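Local coordinates for conserved hypothetical protein TM1158 (PDB 1O1Y) that probably hydrolyses glutamine to release ammonia for transfer to an acceptor, as class I glutamine amidotransferases do, at residues Ser39-Asp44 and Glu56-Val61; Glu49-Pro54 and Leu79-Gln84; Met68-Glu73 and Leu106-Gly111; Gly102-Ala107 and Ala112-Gly117. One frame throughout, in Å; residues are numbered along the deposited sequence.

Contact 1. Residues Ser39-Asp44 and Glu56-Val61. With SO4 (sulfate ion), chain B.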
loop_
_atom_site.group_PDB
_atom_site.type_symbol
_atom_site.label_atom_id
_atom_site.label_comp_id
_atom_site.label_asym_id
_atom_site.label_seq_id
_atom_site.Cartn_x
_atom_site.Cartn_y
_atom_site.Cartn_z
ATOM N N SER A 39 -4.201 -15.782 9.417
ATOM C CA SER A 39 -5.433 -15.095 9.866
ATOM C C SER A 39 -5.332 -13.627 9.489
ATOM O O SER A 39 -4.242 -13.055 9.414
ATOM C CB SER A 39 -5.584 -15.217 11.379
ATOM O OG SER A 39 -5.763 -16.556 11.726
ATOM N N PHE A 40 -6.481 -13.018 9.215
ATOM C CA PHE A 40 -6.517 -11.567 9.026
ATOM C C PHE A 40 -7.839 -10.956 9.468
ATOM O O PHE A 40 -8.926 -11.589 9.379
ATOM C CB PHE A 40 -6.153 -11.165 7.587
ATOM C CG PHE A 40 -7.067 -11.730 6.541
ATOM C CD1 PHE A 40 -8.076 -10.944 5.996
ATOM C CD2 PHE A 40 -6.912 -13.049 6.100
ATOM C CE1 PHE A 40 -8.936 -11.460 5.036
ATOM C CE2 PHE A 40 -7.767 -13.592 5.135
ATOM C CZ PHE A 40 -8.786 -12.790 4.598
ATOM N N ASP A 41 -7.738 -9.748 9.993
ATOM C CA ASP A 41 -8.888 -8.934 10.405
ATOM C C ASP A 41 -8.869 -7.667 9.601
ATOM O O ASP A 41 -7.840 -6.968 9.557
ATOM C CB ASP A 41 -8.774 -8.536 11.883
ATOM C CG ASP A 41 -8.744 -9.733 12.837
ATOM O OD1 ASP A 41 -9.357 -10.780 12.563
ATOM O OD2 ASP A 41 -8.217 -9.665 13.951
ATOM N N TYR A 42 -9.978 -7.361 8.920
ATOM C CA TYR A 42 -10.110 -6.029 8.352
ATOM C C TYR A 42 -10.525 -5.083 9.491
ATOM O O TYR A 42 -11.374 -5.409 10.332
ATOM C CB TYR A 42 -11.180 -5.971 7.266
ATOM C CG TYR A 42 -10.699 -6.392 5.894
ATOM C CD1 TYR A 42 -11.069 -7.598 5.348
ATOM C CD2 TYR A 42 -9.910 -5.531 5.126
ATOM C CE1 TYR A 42 -10.658 -7.963 4.103
ATOM C CE2 TYR A 42 -9.474 -5.893 3.891
ATOM C CZ TYR A 42 -9.865 -7.091 3.360
ATOM O OH TYR A 42 -9.426 -7.444 2.129
ATOM N N LEU A 43 -9.944 -3.912 9.492
ATOM C CA LEU A 43 -10.372 -2.811 10.373
ATOM C C LEU A 43 -10.869 -1.676 9.456
ATOM O O LEU A 43 -10.083 -1.038 8.792
ATOM C CB LEU A 43 -9.244 -2.317 11.246
ATOM C CG LEU A 43 -9.632 -1.194 12.222
ATOM C CD1 LEU A 43 -10.616 -1.666 13.270
ATOM C CD2 LEU A 43 -8.373 -0.629 12.859
ATOM N N ASP A 44 -12.174 -1.489 9.415
ATOM C CA ASP A 44 -12.808 -0.462 8.584
ATOM C C ASP A 44 -13.102 0.732 9.466
ATOM O O ASP A 44 -14.201 0.897 10.009
ATOM C CB ASP A 44 -14.071 -0.991 7.942
ATOM C CG ASP A 44 -13.754 -2.004 6.853
ATOM O OD1 ASP A 44 -14.001 -3.207 7.055
ATOM O OD2 ASP A 44 -13.220 -1.661 5.795
ATOM N N GLU A 56 -0.455 -6.148 19.690
ATOM C CA GLU A 56 0.523 -7.204 19.849
ATOM C C GLU A 56 0.039 -8.549 19.333
ATOM O O GLU A 56 0.852 -9.430 19.106
ATOM C CB GLU A 56 0.929 -7.344 21.315
ATOM C CG GLU A 56 1.905 -6.263 21.753
ATOM C CD GLU A 56 1.247 -4.962 22.235
ATOM O OE1 GLU A 56 2.032 -4.121 22.729
ATOM O OE2 GLU A 56 -0.018 -4.766 22.139
ATOM N N GLU A 57 -1.275 -8.745 19.188
ATOM C CA GLU A 57 -1.771 -9.983 18.554
ATOM C C GLU A 57 -1.494 -10.059 17.040
ATOM O O GLU A 57 -1.625 -11.127 16.442
ATOM C CB GLU A 57 -3.266 -10.197 18.876
ATOM C CG GLU A 57 -3.536 -10.563 20.338
ATOM C CD GLU A 57 -4.977 -11.042 20.527
ATOM O OE1 GLU A 57 -5.514 -11.691 19.596
ATOM O OE2 GLU A 57 -5.565 -10.774 21.576
ATOM N N TYR A 58 -1.072 -8.966 16.401
ATOM C CA TYR A 58 -0.838 -8.951 14.976
ATOM C C TYR A 58 0.654 -9.015 14.639
ATOM O O TYR A 58 1.477 -8.330 15.250
ATOM C CB TYR A 58 -1.419 -7.674 14.351
ATOM C CG TYR A 58 -2.908 -7.631 14.474
ATOM C CD1 TYR A 58 -3.703 -8.423 13.675
ATOM C CD2 TYR A 58 -3.526 -6.798 15.413
ATOM C CE1 TYR A 58 -5.098 -8.407 13.802
ATOM C CE2 TYR A 58 -4.910 -6.757 15.541
ATOM C CZ TYR A 58 -5.691 -7.554 14.728
ATOM O OH TYR A 58 -7.047 -7.507 14.869
ATOM N N SER A 59 0.989 -9.830 13.645
ATOM C CA SER A 59 2.359 -9.985 13.131
ATOM C C SER A 59 2.741 -9.022 12.020
ATOM O O SER A 59 3.940 -8.895 11.664
ATOM C CB SER A 59 2.517 -11.402 12.561
ATOM O OG SER A 59 2.239 -12.353 13.544
ATOM N N LEU A 60 1.717 -8.396 11.428
ATOM C CA LEU A 60 1.864 -7.501 10.316
ATOM C C LEU A 60 0.618 -6.626 10.298
ATOM O O LEU A 60 -0.490 -7.095 10.526
ATOM C CB LEU A 60 1.932 -8.284 9.002
ATOM C CG LEU A 60 1.861 -7.507 7.707
ATOM C CD1 LEU A 60 3.090 -6.626 7.504
ATOM C CD2 LEU A 60 1.682 -8.508 6.516
ATOM N N VAL A 61 0.829 -5.368 9.998
ATOM C CA VAL A 61 -0.245 -4.433 9.773
ATOM C C VAL A 61 -0.108 -3.897 8.381
ATOM O O VAL A 61 0.951 -3.388 8.001
ATOM C CB VAL A 61 -0.221 -3.272 10.787
ATOM C CG1 VAL A 61 -1.375 -2.257 10.461
ATOM C CG2 VAL A 61 -0.342 -3.808 12.210
HETATM S S SO4 B . -4.196 -17.036 15.296
HETATM O O1 SO4 B . -5.178 -17.468 14.292
HETATM O O2 SO4 B . -3.114 -16.330 14.580
HETATM O O3 SO4 B . -3.715 -18.207 16.021
HETATM O O4 SO4 B . -4.861 -16.189 16.283
#
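A buried hydrogen bond between Asp41 and Tyr58 ties strand 39-43 to the loop that leads into strand 60-63, two strands that are not neighbours in the flavodoxin-like sheet. Asp41 belongs to strand 39-43, at one edge of the sheet, while Tyr58 stands just ahead of strand 60-63; strand 14-18 runs between the two, parallel to both. The contact is therefore a side-chain bridge across an intervening strand, and it illustrates how a polar pair can join elements that the backbone hydrogen-bonding ladder keeps apart. The Tyr58 ring points back to strand 39-43, CG beside the backbone N and anti to the carbonyl carbon (chi1 -65°), which brings the hydroxyl to the carboxylate. Asp41 receives it edge-on: CG and OD2 lie close to the ring plane, yet the carboxylate itself is turned about 90° to the ring. The same carboxylate is also paired with Arg14, through OD1, and with Arg53, through OD2; two cations beside one buried acid would be expected to favour its ionised form. At the start of the strand Ser39 OG donates at 2.8 Å to O1 of a sulfate ion, probably from the crystallisation liquor; Arg14 and His12 bind the same ion. The phenolic bond is short: Tyr58 OH donates over 2.6 Å to Asp41 OD2, into the anti lone pair of OD2, the one facing away from OD1.

Contact 2. Residues Glu49-Pro54 and Leu79-Gln84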
loop_
_atom_site.group_PDB
_atom_site.type_symbol
_atom_site.label_atom_id
_atom_site.label_comp_id
_atom_site.label_asym_id
_atom_site.label_seq_id
_atom_site.Cartn_x
_atom_site.Cartn_y
_atom_site.Cartn_z
ATOM N N GLU A 49 -15.091 1.471 13.305
ATOM C CA GLU A 49 -14.497 0.288 13.904
ATOM C C GLU A 49 -13.198 0.645 14.626
ATOM O O GLU A 49 -12.440 1.480 14.168
ATOM C CB GLU A 49 -14.240 -0.784 12.849
ATOM C CG GLU A 49 -15.525 -1.446 12.371
ATOM C CD GLU A 49 -15.285 -2.558 11.360
ATOM O OE1 GLU A 49 -14.103 -2.956 11.096
ATOM O OE2 GLU A 49 -16.303 -3.047 10.823
ATOM N N LYS A 50 -12.992 0.016 15.777
ATOM C CA LYS A 50 -11.725 0.082 16.510
ATOM C C LYS A 50 -11.154 -1.318 16.636
ATOM O O LYS A 50 -11.840 -2.316 16.381
ATOM C CB LYS A 50 -11.923 0.663 17.907
ATOM C CG LYS A 50 -12.725 1.956 17.940
ATOM C CD LYS A 50 -11.918 3.125 17.467
ATOM C CE LYS A 50 -12.635 4.448 17.800
ATOM N NZ LYS A 50 -11.690 5.612 17.819
ATOM N N LEU A 51 -9.901 -1.401 17.071
ATOM C CA LEU A 51 -9.236 -2.694 17.153
ATOM C C LEU A 51 -10.095 -3.692 17.917
ATOM O O LEU A 51 -10.645 -3.355 18.969
ATOM C CB LEU A 51 -7.932 -2.553 17.919
ATOM C CG LEU A 51 -6.805 -1.853 17.204
ATOM C CD1 LEU A 51 -5.695 -1.566 18.181
ATOM C CD2 LEU A 51 -6.327 -2.707 16.045
ATOM N N GLU A 52 -10.187 -4.906 17.387
ATOM C CA GLU A 52 -10.894 -5.990 18.053
ATOM C C GLU A 52 -9.919 -6.817 18.917
ATOM O O GLU A 52 -10.354 -7.675 19.687
ATOM C CB GLU A 52 -11.637 -6.867 17.021
ATOM C CG GLU A 52 -10.751 -7.678 16.087
ATOM C CD GLU A 52 -11.559 -8.509 15.092
ATOM O OE1 GLU A 52 -11.716 -8.082 13.910
ATOM O OE2 GLU A 52 -12.027 -9.594 15.504
ATOM N N ARG A 53 -8.623 -6.559 18.754
ATOM C CA ARG A 53 -7.531 -7.207 19.507
ATOM C C ARG A 53 -6.437 -6.198 19.750
ATOM O O ARG A 53 -6.257 -5.338 18.919
ATOM C CB ARG A 53 -6.867 -8.291 18.638
ATOM C CG ARG A 53 -7.749 -9.414 18.264
ATOM C CD ARG A 53 -7.196 -10.264 17.120
ATOM N NE ARG A 53 -8.238 -11.186 16.659
ATOM C CZ ARG A 53 -8.605 -12.286 17.305
ATOM N NH1 ARG A 53 -8.013 -12.624 18.429
ATOM N NH2 ARG A 53 -9.570 -13.057 16.822
ATOM N N PRO A 54 -5.607 -6.382 20.779
ATOM C CA PRO A 54 -4.418 -5.541 20.946
ATOM C C PRO A 54 -3.445 -5.698 19.786
ATOM O O PRO A 54 -3.324 -6.779 19.181
ATOM C CB PRO A 54 -3.778 -6.070 22.228
ATOM C CG PRO A 54 -4.820 -6.876 22.900
ATOM C CD PRO A 54 -5.736 -7.366 21.867
ATOM N N LEU A 79 -9.073 9.166 10.563
ATOM C CA LEU A 79 -7.650 9.259 10.318
ATOM C C LEU A 79 -6.878 9.568 11.581
ATOM O O LEU A 79 -5.745 9.086 11.724
ATOM C CB LEU A 79 -7.292 10.284 9.232
ATOM C CG LEU A 79 -7.800 10.098 7.803
ATOM C CD1 LEU A 79 -7.483 11.308 6.950
ATOM C CD2 LEU A 79 -7.244 8.835 7.201
ATOM N N LYS A 80 -7.446 10.335 12.496
ATOM C CA LYS A 80 -6.791 10.634 13.753
ATOM C C LYS A 80 -6.468 9.337 14.527
ATOM O O LYS A 80 -5.383 9.170 15.050
ATOM C CB LYS A 80 -7.670 11.586 14.585
ATOM C CG LYS A 80 -7.008 12.073 15.839
ATOM N N TYR A 81 -7.435 8.427 14.583
ATOM C CA TYR A 81 -7.233 7.119 15.221
ATOM C C TYR A 81 -6.156 6.299 14.513
ATOM O O TYR A 81 -5.309 5.662 15.149
ATOM C CB TYR A 81 -8.563 6.364 15.213
ATOM C CG TYR A 81 -8.516 5.002 15.819
ATOM C CD1 TYR A 81 -8.180 4.830 17.141
ATOM C CD2 TYR A 81 -8.803 3.870 15.066
ATOM C CE1 TYR A 81 -8.160 3.542 17.715
ATOM C CE2 TYR A 81 -8.761 2.582 15.634
ATOM C CZ TYR A 81 -8.432 2.428 16.938
ATOM O OH TYR A 81 -8.408 1.174 17.534
ATOM N N GLU A 82 -6.191 6.309 13.185
ATOM C CA GLU A 82 -5.198 5.627 12.389
ATOM C C GLU A 82 -3.821 6.162 12.610
ATOM O O GLU A 82 -2.887 5.388 12.758
ATOM C CB GLU A 82 -5.523 5.732 10.911
ATOM C CG GLU A 82 -6.784 4.971 10.544
ATOM C CD GLU A 82 -7.060 4.992 9.050
ATOM O OE1 GLU A 82 -6.121 5.163 8.267
ATOM O OE2 GLU A 82 -8.238 4.822 8.669
ATOM N N PHE A 83 -3.669 7.483 12.646
ATOM C CA PHE A 83 -2.345 8.065 12.964
ATOM C C PHE A 83 -1.835 7.602 14.344
ATOM O O PHE A 83 -0.636 7.329 14.505
ATOM C CB PHE A 83 -2.400 9.586 12.877
ATOM C CG PHE A 83 -2.334 10.115 11.456
ATOM C CD1 PHE A 83 -3.362 10.897 10.955
ATOM C CD2 PHE A 83 -1.269 9.781 10.608
ATOM C CE1 PHE A 83 -3.324 11.359 9.657
ATOM C CE2 PHE A 83 -1.225 10.253 9.323
ATOM C CZ PHE A 83 -2.275 11.044 8.835
ATOM N N GLN A 84 -2.729 7.497 15.317
ATOM C CA GLN A 84 -2.375 7.013 16.636
ATOM C C GLN A 84 -1.890 5.571 16.543
ATOM O O GLN A 84 -0.878 5.192 17.192
ATOM C CB GLN A 84 -3.544 7.103 17.625
ATOM C CG GLN A 84 -3.919 8.525 17.957
ATOM C CD GLN A 84 -5.168 8.658 18.818
ATOM O OE1 GLN A 84 -6.069 7.818 18.777
ATOM N NE2 GLN A 84 -5.229 9.737 19.578
#
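Lys50 lies along the ring of Tyr81 from its hydroxyl end back towards its CB end, a compact example of one aliphatic chain making two kinds of contact with a single aromatic face. Its CB begins near the phenol, 3.6 Å from Tyr81 OH. CG stands beside the backbone N, and a bend at the next torsion (chi2 -75°) turns the remainder of the chain across the ring. CD then sits almost over the centre, with the centroid of the Tyr81 ring 3.7 Å from Lys50 CD in a CH-pi contact. Beyond it, the ammonium drifts towards the far side of the same face: Lys50 NZ is 4.0 Å from the Tyr81 centroid, 26° off the ring normal, a cation-pi interaction, and its nearest ring atom is Tyr81 CD1.

While the face is occupied by the lysine, the hydroxyl is gripped from near the ring plane by the next residue of the loop. Leu51 N donates to Tyr81 OH over 3.0 Å, nearly straight at 170°, and the leucine side chain closes in beside it, Leu51 CG lying 3.4 Å from Tyr81 OH. The bond fixes where the phenol end lies, while the lysine packed on the face opposes turning of the ring. Glu49 turns its carboxylate elsewhere, to the backbone N of Asp44. The contact packs the loop after edge strand 39-43 onto helix 78-92, the helix of the beta-alpha-beta crossover between parallel strands 60-63 and 96-98 of the flavodoxin-like fold.

Contact 3. Residues Met68-Glu73 and Leu106-Gly111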
loop_
_atom_site.group_PDB
_atom_site.type_symbol
_atom_site.label_atom_id
_atom_site.label_comp_id
_atom_site.label_asym_id
_atom_site.label_seq_id
_atom_site.Cartn_x
_atom_site.Cartn_y
_atom_site.Cartn_z
HETATM N N MSE A 68 -8.637 9.965 0.611
HETATM C CA MSE A 68 -8.533 11.003 1.658
HETATM C C MSE A 68 -7.131 11.611 1.606
HETATM O O MSE A 68 -6.170 10.909 1.333
HETATM C CB MSE A 68 -8.716 10.429 3.064
HETATM C CG MSE A 68 -10.030 9.735 3.358
HETATM SE SE MSE A 68 -9.735 7.817 2.983
HETATM C CE MSE A 68 -11.563 7.398 2.546
ATOM N N GLY A 69 -7.022 12.900 1.902
ATOM C CA GLY A 69 -5.725 13.531 2.014
ATOM C C GLY A 69 -5.134 13.269 3.391
ATOM O O GLY A 69 -5.870 13.165 4.379
ATOM N N ALA A 70 -3.804 13.235 3.472
ATOM C CA ALA A 70 -3.118 12.967 4.723
ATOM C C ALA A 70 -3.335 14.024 5.793
ATOM O O ALA A 70 -3.128 13.734 6.945
ATOM C CB ALA A 70 -1.602 12.791 4.465
ATOM N N TYR A 71 -3.707 15.258 5.439
ATOM C CA TYR A 71 -3.957 16.310 6.394
ATOM C C TYR A 71 -5.443 16.538 6.597
ATOM O O TYR A 71 -5.821 17.562 7.143
ATOM C CB TYR A 71 -3.343 17.634 5.920
ATOM C CG TYR A 71 -1.847 17.518 5.731
ATOM C CD1 TYR A 71 -1.297 17.431 4.462
ATOM C CD2 TYR A 71 -1.007 17.432 6.823
ATOM C CE1 TYR A 71 0.083 17.295 4.292
ATOM C CE2 TYR A 71 0.397 17.313 6.668
ATOM C CZ TYR A 71 0.911 17.241 5.391
ATOM O OH TYR A 71 2.236 17.112 5.220
ATOM N N GLU A 72 -6.286 15.617 6.142
ATOM C CA GLU A 72 -7.732 15.878 6.182
ATOM C C GLU A 72 -8.423 15.214 7.380
ATOM O O GLU A 72 -9.518 14.652 7.254
ATOM C CB GLU A 72 -8.373 15.444 4.878
ATOM C CG GLU A 72 -7.914 16.283 3.698
ATOM C CD GLU A 72 -8.785 16.064 2.462
ATOM O OE1 GLU A 72 -9.318 17.043 1.976
ATOM O OE2 GLU A 72 -8.952 14.910 1.993
ATOM N N GLU A 73 -7.803 15.326 8.557
ATOM C CA GLU A 73 -8.385 14.730 9.760
ATOM C C GLU A 73 -9.712 15.319 10.194
ATOM O O GLU A 73 -10.512 14.604 10.790
ATOM C CB GLU A 73 -7.439 14.828 10.968
ATOM C CG GLU A 73 -6.235 13.939 10.802
ATOM C CD GLU A 73 -4.966 14.732 10.565
ATOM O OE1 GLU A 73 -4.984 15.635 9.665
ATOM O OE2 GLU A 73 -3.975 14.438 11.299
ATOM N N LEU A 106 2.254 7.118 6.552
ATOM C CA LEU A 106 3.484 6.704 7.212
ATOM C C LEU A 106 4.552 7.802 7.088
ATOM O O LEU A 106 5.231 8.142 8.064
ATOM C CB LEU A 106 4.017 5.385 6.618
ATOM C CG LEU A 106 5.368 4.888 7.176
ATOM C CD1 LEU A 106 5.336 4.599 8.664
ATOM C CD2 LEU A 106 5.830 3.633 6.403
ATOM N N ALA A 107 4.733 8.339 5.889
ATOM C CA ALA A 107 5.697 9.426 5.669
ATOM C C ALA A 107 5.434 10.620 6.576
ATOM O O ALA A 107 6.341 11.203 7.143
ATOM C CB ALA A 107 5.673 9.872 4.239
ATOM N N LYS A 108 4.168 10.997 6.705
ATOM C CA LYS A 108 3.774 12.085 7.587
ATOM C C LYS A 108 4.152 11.817 9.060
ATOM O O LYS A 108 4.657 12.688 9.736
ATOM C CB LYS A 108 2.252 12.354 7.448
ATOM C CG LYS A 108 1.741 13.386 8.414
ATOM C CD LYS A 108 0.239 13.664 8.177
ATOM C CE LYS A 108 -0.413 14.287 9.410
ATOM N NZ LYS A 108 -1.872 14.658 9.263
ATOM N N VAL A 109 3.864 10.618 9.549
ATOM C CA VAL A 109 4.194 10.265 10.925
ATOM C C VAL A 109 5.711 10.366 11.155
ATOM O O VAL A 109 6.175 10.774 12.241
ATOM C CB VAL A 109 3.620 8.901 11.295
ATOM C CG1 VAL A 109 4.162 8.433 12.616
ATOM C CG2 VAL A 109 2.097 8.968 11.350
ATOM N N LEU A 110 6.482 10.052 10.112
ATOM C CA LEU A 110 7.952 10.094 10.158
ATOM C C LEU A 110 8.472 11.502 9.824
ATOM O O LEU A 110 9.678 11.711 9.604
ATOM C CB LEU A 110 8.502 9.066 9.172
ATOM C CG LEU A 110 8.215 7.614 9.580
ATOM C CD1 LEU A 110 8.745 6.702 8.500
ATOM C CD2 LEU A 110 8.852 7.288 10.903
ATOM N N GLY A 111 7.567 12.469 9.751
ATOM C CA GLY A 111 7.961 13.862 9.715
ATOM C C GLY A 111 8.033 14.522 8.339
ATOM O O GLY A 111 8.389 15.688 8.274
#
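The last turn of helix 102-109 is tied to the loop after strand 60-63 by Lys108, which reaches Ala70 and Glu73. Its side chain is fully extended, CG anti to the backbone N (chi1 175°), and carries the ammonium across to the loop. There Lys108 NZ donates to Ala70 O at 2.8 Å, tilted 26° from the carbonyl plane. Glu73 has two conformers, and in one of them Lys108 NZ lies 2.9 Å from Glu73 OE2 as a salt bridge, approaching from above the carboxylate plane. The acceptor carbonyl is presented by a type I beta turn running from Gly69 to Glu72, closed by the bond from Glu72 N to Gly69 O and braced by Glu72 OE2, which accepts from Gly69 N. Tyr71, inside the turn, crosses the lysine at a slant, its CD2 3.8 Å from Lys108 NZ, and sends its hydroxyl on to Val114 N. Were a leucine to take the place of Lys108, the Ala70 carbonyl would probably lose this donor and the Glu73 carboxylate this counter-charge. Past the lysine the helix unwinds at Leu110, and Gly111, with positive phi, returns its N to Lys108 O at 2.9 Å as the C-prime residue of a Schellman motif.

Contact 4. Residues Gly102-Ala107 and Ala112-Gly117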
loop_
_atom_site.group_PDB
_atom_site.type_symbol
_atom_site.label_atom_id
_atom_site.label_comp_id
_atom_site.label_asym_id
_atom_site.label_seq_id
_atom_site.Cartn_x
_atom_site.Cartn_y
_atom_site.Cartn_z
ATOM N N GLY A 102 -1.706 4.922 2.562
ATOM C CA GLY A 102 -0.961 4.315 3.645
ATOM C C GLY A 102 0.486 4.733 3.672
ATOM O O GLY A 102 1.035 4.936 4.747
ATOM N N SER A 103 1.135 4.792 2.499
ATOM C CA SER A 103 2.535 5.198 2.432
ATOM C C SER A 103 2.683 6.676 2.794
ATOM O O SER A 103 3.669 7.067 3.426
ATOM C CB SER A 103 3.154 4.933 1.036
ATOM O OG SER A 103 2.587 5.769 0.009
ATOM N N GLN A 104 1.737 7.496 2.369
ATOM C CA GLN A 104 1.760 8.934 2.650
ATOM C C GLN A 104 1.513 9.199 4.129
ATOM O O GLN A 104 2.162 10.043 4.739
ATOM C CB GLN A 104 0.683 9.613 1.811
ATOM C CG GLN A 104 1.043 9.578 0.355
ATOM C CD GLN A 104 -0.096 9.857 -0.554
ATOM O OE1 GLN A 104 -1.222 10.161 -0.127
ATOM N NE2 GLN A 104 0.177 9.755 -1.837
HETATM N N MSE A 105 0.615 8.431 4.741
HETATM C CA MSE A 105 0.354 8.567 6.179
HETATM C C MSE A 105 1.572 8.165 6.985
HETATM O O MSE A 105 1.897 8.800 7.988
HETATM C CB MSE A 105 -0.870 7.735 6.586
HETATM C CG MSE A 105 -2.157 8.311 5.980
HETATM SE SE MSE A 105 -3.714 7.254 6.411
HETATM C CE MSE A 105 -3.806 7.602 8.294
ATOM N N LEU A 106 2.254 7.118 6.552
ATOM C CA LEU A 106 3.484 6.704 7.212
ATOM C C LEU A 106 4.552 7.802 7.088
ATOM O O LEU A 106 5.231 8.142 8.064
ATOM C CB LEU A 106 4.017 5.385 6.618
ATOM C CG LEU A 106 5.368 4.888 7.176
ATOM C CD1 LEU A 106 5.336 4.599 8.664
ATOM C CD2 LEU A 106 5.830 3.633 6.403
ATOM N N ALA A 107 4.733 8.339 5.889
ATOM C CA ALA A 107 5.697 9.426 5.669
ATOM C C ALA A 107 5.434 10.620 6.576
ATOM O O ALA A 107 6.341 11.203 7.143
ATOM C CB ALA A 107 5.673 9.872 4.239
ATOM N N ALA A 112 7.646 13.820 7.277
ATOM C CA ALA A 112 7.794 14.316 5.898
ATOM C C ALA A 112 6.495 14.938 5.411
ATOM O O ALA A 112 5.435 14.512 5.809
ATOM C CB ALA A 112 8.164 13.186 4.969
ATOM N N SER A 113 6.606 15.927 4.534
ATOM C CA SER A 113 5.454 16.568 3.929
ATOM C C SER A 113 4.838 15.657 2.881
ATOM O O SER A 113 5.530 14.908 2.173
ATOM C CB SER A 113 5.860 17.922 3.288
ATOM O OG SER A 113 6.343 18.854 4.227
ATOM N N VAL A 114 3.529 15.760 2.772
ATOM C CA VAL A 114 2.746 15.150 1.723
ATOM C C VAL A 114 2.060 16.270 0.944
ATOM O O VAL A 114 1.610 17.283 1.509
ATOM C CB VAL A 114 1.670 14.218 2.358
ATOM C CG1 VAL A 114 0.718 13.653 1.313
ATOM C CG2 VAL A 114 2.361 13.166 3.196
ATOM N N TYR A 115 1.981 16.093 -0.370
ATOM C CA TYR A 115 1.496 17.165 -1.236
ATOM C C TYR A 115 1.127 16.681 -2.599
ATOM O O TYR A 115 1.496 15.585 -3.005
ATOM C CB TYR A 115 2.537 18.265 -1.399
ATOM C CG TYR A 115 3.944 17.732 -1.639
ATOM C CD1 TYR A 115 4.395 17.440 -2.923
ATOM C CD2 TYR A 115 4.830 17.531 -0.567
ATOM C CE1 TYR A 115 5.670 16.945 -3.152
ATOM C CE2 TYR A 115 6.119 17.055 -0.784
ATOM C CZ TYR A 115 6.544 16.755 -2.080
ATOM O OH TYR A 115 7.821 16.286 -2.305
ATOM N N ARG A 116 0.368 17.518 -3.289
ATOM C CA ARG A 116 -0.072 17.219 -4.658
ATOM C C ARG A 116 1.143 17.106 -5.566
ATOM O O ARG A 116 2.009 17.988 -5.566
ATOM C CB ARG A 116 -1.025 18.296 -5.188
ATOM C CG ARG A 116 -1.782 17.885 -6.473
ATOM C CD ARG A 116 -2.679 18.966 -7.029
ATOM N NE ARG A 116 -1.873 20.076 -7.538
ATOM C CZ ARG A 116 -1.370 20.163 -8.775
ATOM N NH1 ARG A 116 -1.575 19.205 -9.676
ATOM N NH2 ARG A 116 -0.646 21.228 -9.114
ATOM N N GLY A 117 1.197 16.011 -6.332
ATOM C CA GLY A 117 2.244 15.822 -7.293
ATOM C C GLY A 117 2.237 16.861 -8.386
ATOM O O GLY A 117 1.172 17.231 -8.896
#
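A chi1 of 174° places Val114 CG1 opposite the backbone N and CG2 next to it, and both methyls of this strand residue then face Gln104 of the helix. The two do different work. CG1 packs on the aliphatic part of the glutamine, Val114 CG1 lying 4.1 Å from Gln104 CB, while Val114 CG2 rests against the helix backbone, 3.5 Å from Gln104 O. The side chains cross at about a right angle, and Gln104 runs on, extended beyond CG, to hand its amide nitrogen to Gln183 OE1. Replacing Val114 by alanine removes both methyls, which would probably open a gap beside Gln104 and strip its CB and CG of this packing.

One turn further along, Ala107 meets Ala112. Ala112 N donates to Ala107 O at 2.9 Å, with an N-H...O angle of 163°, and the two methyl groups touch at the same place, Ala107 CB being 4.2 Å from Ala112 CB. Of the two bonds of the Schellman motif that terminates the helix, this one spans more residues, and the paired alanines add an apolar contact as the chain leaves for strand 114-116. The helix itself starts just after Cys100, found here as cysteinesulfonic acid, whose backbone O accepts from Ser103 OG. A strand, a cysteine in a sharp turn and a helix in this order are characteristic of the nucleophile elbow of class I glutamine amidotransferases.

Overall arrangement
The four contacts form two neighbouring pairs. Contacts 1 and 2 lie side by side near edge strand 39-43, centres about 11 Å apart: the salt bridge of Asp41 OD2 to Arg53 NE (3.1 Å) and the approach of Asp44 N to Glu49 OE1 join them. The centres of contacts 3 and 4 are about 6 Å apart on helix 102-109, and Tyr71 OH reaches Val114 N at 3.1 Å. Helix 78-92 connects the pairs, since Phe83 packs on Ala70, Glu73 and Val109, while Glu82 and Leu79 meet Met105. Contact 1 remains about 21 Å from contact 3 and 23 Å from contact 4, centre to centre; contact 4 uses the helix that follows Cys100, the probable nucleophile.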